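Local atomic coordinates of AT5g51070/K3K7_27 (Arabidopsis thaliana, PDB entry 5GKM), a protein that probably acts as an ATP-hydrolysing Clp chaperone associated with the caseinolytic protease, represented here by its N-terminal domain alone. Residues H37-L42 with G133-V138. Residues are numbered along the deposited sequence; the frame is centred on the assembly and turned at random.
Sequences HLLLGL and GSAGRV
With chi1 at 174°, L39 carries its CG anti to the backbone N and extends its side chain straight out from helix 35-45; chi2 of 62° then leaves CD2 anti to CA, at the far end of the chain. V138 of helix 134-142, whose CG1 is likewise anti to its own N (chi1 179°), places CG1 beside the carbonyl carbon, on the side that L39 CD2 touches. The two side chains meet tip to tip: L39 CD2 lies 3.7 Å from V138 CG1 and 3.8 Å from V138 CB, resting against both atoms of the valine. The same CD2 comes to 4.5 Å from A135 CB, one turn earlier on the second helix, and to 4.1 Å from A135 O. L39 is thus the one residue of 37-42 that touches A135 and V138, positions i and i+3 of helix 134-142. The CA atoms of L39 and A135 are 6.6 Å apart, a close spacing consistent with the small side chain of A135. The side-chain contacts are apolar and the interface is small, 119 Å² in total, with all three touching residues buried.

Helices 120-130 and 59-71 also border the contact: L127 packs on both L39 and A135, whereas W70 lies against V138. The beginning of the second helix is held by acidic residues just ahead of it, as D131 accepts hydrogen bonds from the backbone N of the N-cap residue G133 and of A135, and D132 OD1 pairs with S134 OG. L39, with T35 and Q36 of the same helix reaching S134 and Q36 reaching V138 as well, joins a helix from the first half of the chain to one from the second half near the centre of the domain, the kind of hydrophobic helix-helix packing that builds the all-helical Clp N-terminal (Clp R) domain.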
loop_
_atom_site.group_PDB
_atom_site.type_symbol
_atom_site.label_atom_id
_atom_site.label_comp_id
_atom_site.label_asym_id
_atom_site.label_seq_id
_atom_site.Cartn_x
_atom_site.Cartn_y
_atom_site.Cartn_z
ATOM N N HIS A 37 -1.093 -5.092 -3.447
ATOM C CA HIS A 37 0.074 -5.540 -2.747
ATOM C C HIS A 37 0.650 -4.512 -1.812
ATOM O O HIS A 37 1.134 -4.811 -0.775
ATOM C CB HIS A 37 1.119 -6.103 -3.695
ATOM C CG HIS A 37 0.542 -7.026 -4.715
ATOM N ND1 HIS A 37 0.678 -6.838 -6.038
ATOM C CD2 HIS A 37 -0.215 -8.168 -4.559
ATOM C CE1 HIS A 37 0.036 -7.805 -6.681
ATOM N NE2 HIS A 37 -0.501 -8.628 -5.773
ATOM N N LEU A 38 0.617 -3.278 -2.269
ATOM C CA LEU A 38 1.014 -2.178 -1.417
ATOM C C LEU A 38 0.093 -2.103 -0.177
ATOM O O LEU A 38 0.529 -1.846 0.882
ATOM C CB LEU A 38 0.962 -0.872 -2.203
ATOM C CG LEU A 38 1.375 0.343 -1.393
ATOM C CD1 LEU A 38 2.785 0.225 -0.810
ATOM C CD2 LEU A 38 1.236 1.590 -2.234
ATOM N N LEU A 39 -1.168 -2.368 -0.402
ATOM C CA LEU A 39 -2.089 -2.373 0.710
ATOM C C LEU A 39 -1.678 -3.437 1.710
ATOM O O LEU A 39 -1.664 -3.190 2.857
ATOM C CB LEU A 39 -3.526 -2.607 0.230
ATOM C CG LEU A 39 -4.570 -2.767 1.320
ATOM C CD1 LEU A 39 -4.697 -1.527 2.188
ATOM C CD2 LEU A 39 -5.895 -3.098 0.673
ATOM N N LEU A 40 -1.298 -4.593 1.204
ATOM C CA LEU A 40 -0.829 -5.637 2.082
ATOM C C LEU A 40 0.426 -5.234 2.872
ATOM O O LEU A 40 0.512 -5.479 4.003
ATOM C CB LEU A 40 -0.584 -6.946 1.340
ATOM C CG LEU A 40 -1.789 -7.624 0.707
ATOM C CD1 LEU A 40 -1.401 -8.911 -0.012
ATOM C CD2 LEU A 40 -2.844 -7.951 1.742
ATOM N N GLY A 41 1.358 -4.575 2.211
ATOM C CA GLY A 41 2.534 -4.127 2.892
ATOM C C GLY A 41 2.272 -3.134 4.008
ATOM O O GLY A 41 2.873 -3.169 5.010
ATOM N N LEU A 42 1.349 -2.227 3.747
ATOM C CA LEU A 42 0.957 -1.276 4.764
ATOM C C LEU A 42 0.286 -1.919 5.943
ATOM O O LEU A 42 0.529 -1.555 7.029
ATOM C CB LEU A 42 0.015 -0.210 4.191
ATOM C CG LEU A 42 0.639 0.758 3.173
ATOM C CD1 LEU A 42 -0.463 1.471 2.417
ATOM C CD2 LEU A 42 1.595 1.762 3.768
ATOM N N GLY A 133 -8.414 1.261 -8.449
ATOM C CA GLY A 133 -9.546 0.621 -7.869
ATOM C C GLY A 133 -9.240 -0.665 -7.138
ATOM O O GLY A 133 -10.066 -1.200 -6.490
ATOM N N SER A 134 -8.006 -1.108 -7.233
ATOM C CA SER A 134 -7.617 -2.343 -6.584
ATOM C C SER A 134 -7.744 -2.314 -5.083
ATOM O O SER A 134 -8.264 -3.210 -4.540
ATOM C CB SER A 134 -6.205 -2.752 -6.996
ATOM O OG SER A 134 -6.138 -2.849 -8.382
ATOM N N ALA A 135 -7.309 -1.257 -4.451
ATOM C CA ALA A 135 -7.417 -1.219 -2.989
ATOM C C ALA A 135 -8.843 -1.290 -2.494
ATOM O O ALA A 135 -9.129 -1.951 -1.556
ATOM C CB ALA A 135 -6.728 0.022 -2.423
ATOM N N GLY A 136 -9.700 -0.585 -3.186
ATOM C CA GLY A 136 -11.090 -0.594 -2.880
ATOM C C GLY A 136 -11.707 -1.951 -2.967
ATOM O O GLY A 136 -12.547 -2.233 -2.180
ATOM N N ARG A 137 -11.299 -2.750 -3.921
ATOM C CA ARG A 137 -11.888 -4.063 -4.015
ATOM C C ARG A 137 -11.596 -4.907 -2.796
ATOM O O ARG A 137 -12.423 -5.619 -2.341
ATOM C CB ARG A 137 -11.398 -4.773 -5.249
ATOM C CG ARG A 137 -11.734 -4.061 -6.537
ATOM C CD ARG A 137 -11.074 -4.714 -7.721
ATOM N NE ARG A 137 -11.735 -5.932 -8.085
ATOM C CZ ARG A 137 -11.312 -6.743 -9.044
ATOM N NH1 ARG A 137 -10.231 -6.444 -9.729
ATOM N NH2 ARG A 137 -11.966 -7.847 -9.339
ATOM N N VAL A 138 -10.371 -4.844 -2.317
ATOM C CA VAL A 138 -10.015 -5.543 -1.126
ATOM C C VAL A 138 -10.767 -5.036 0.108
ATOM O O VAL A 138 -11.248 -5.786 0.868
ATOM C CB VAL A 138 -8.513 -5.390 -0.853
ATOM C CG1 VAL A 138 -8.091 -6.101 0.405
ATOM C CG2 VAL A 138 -7.715 -5.867 -2.025
#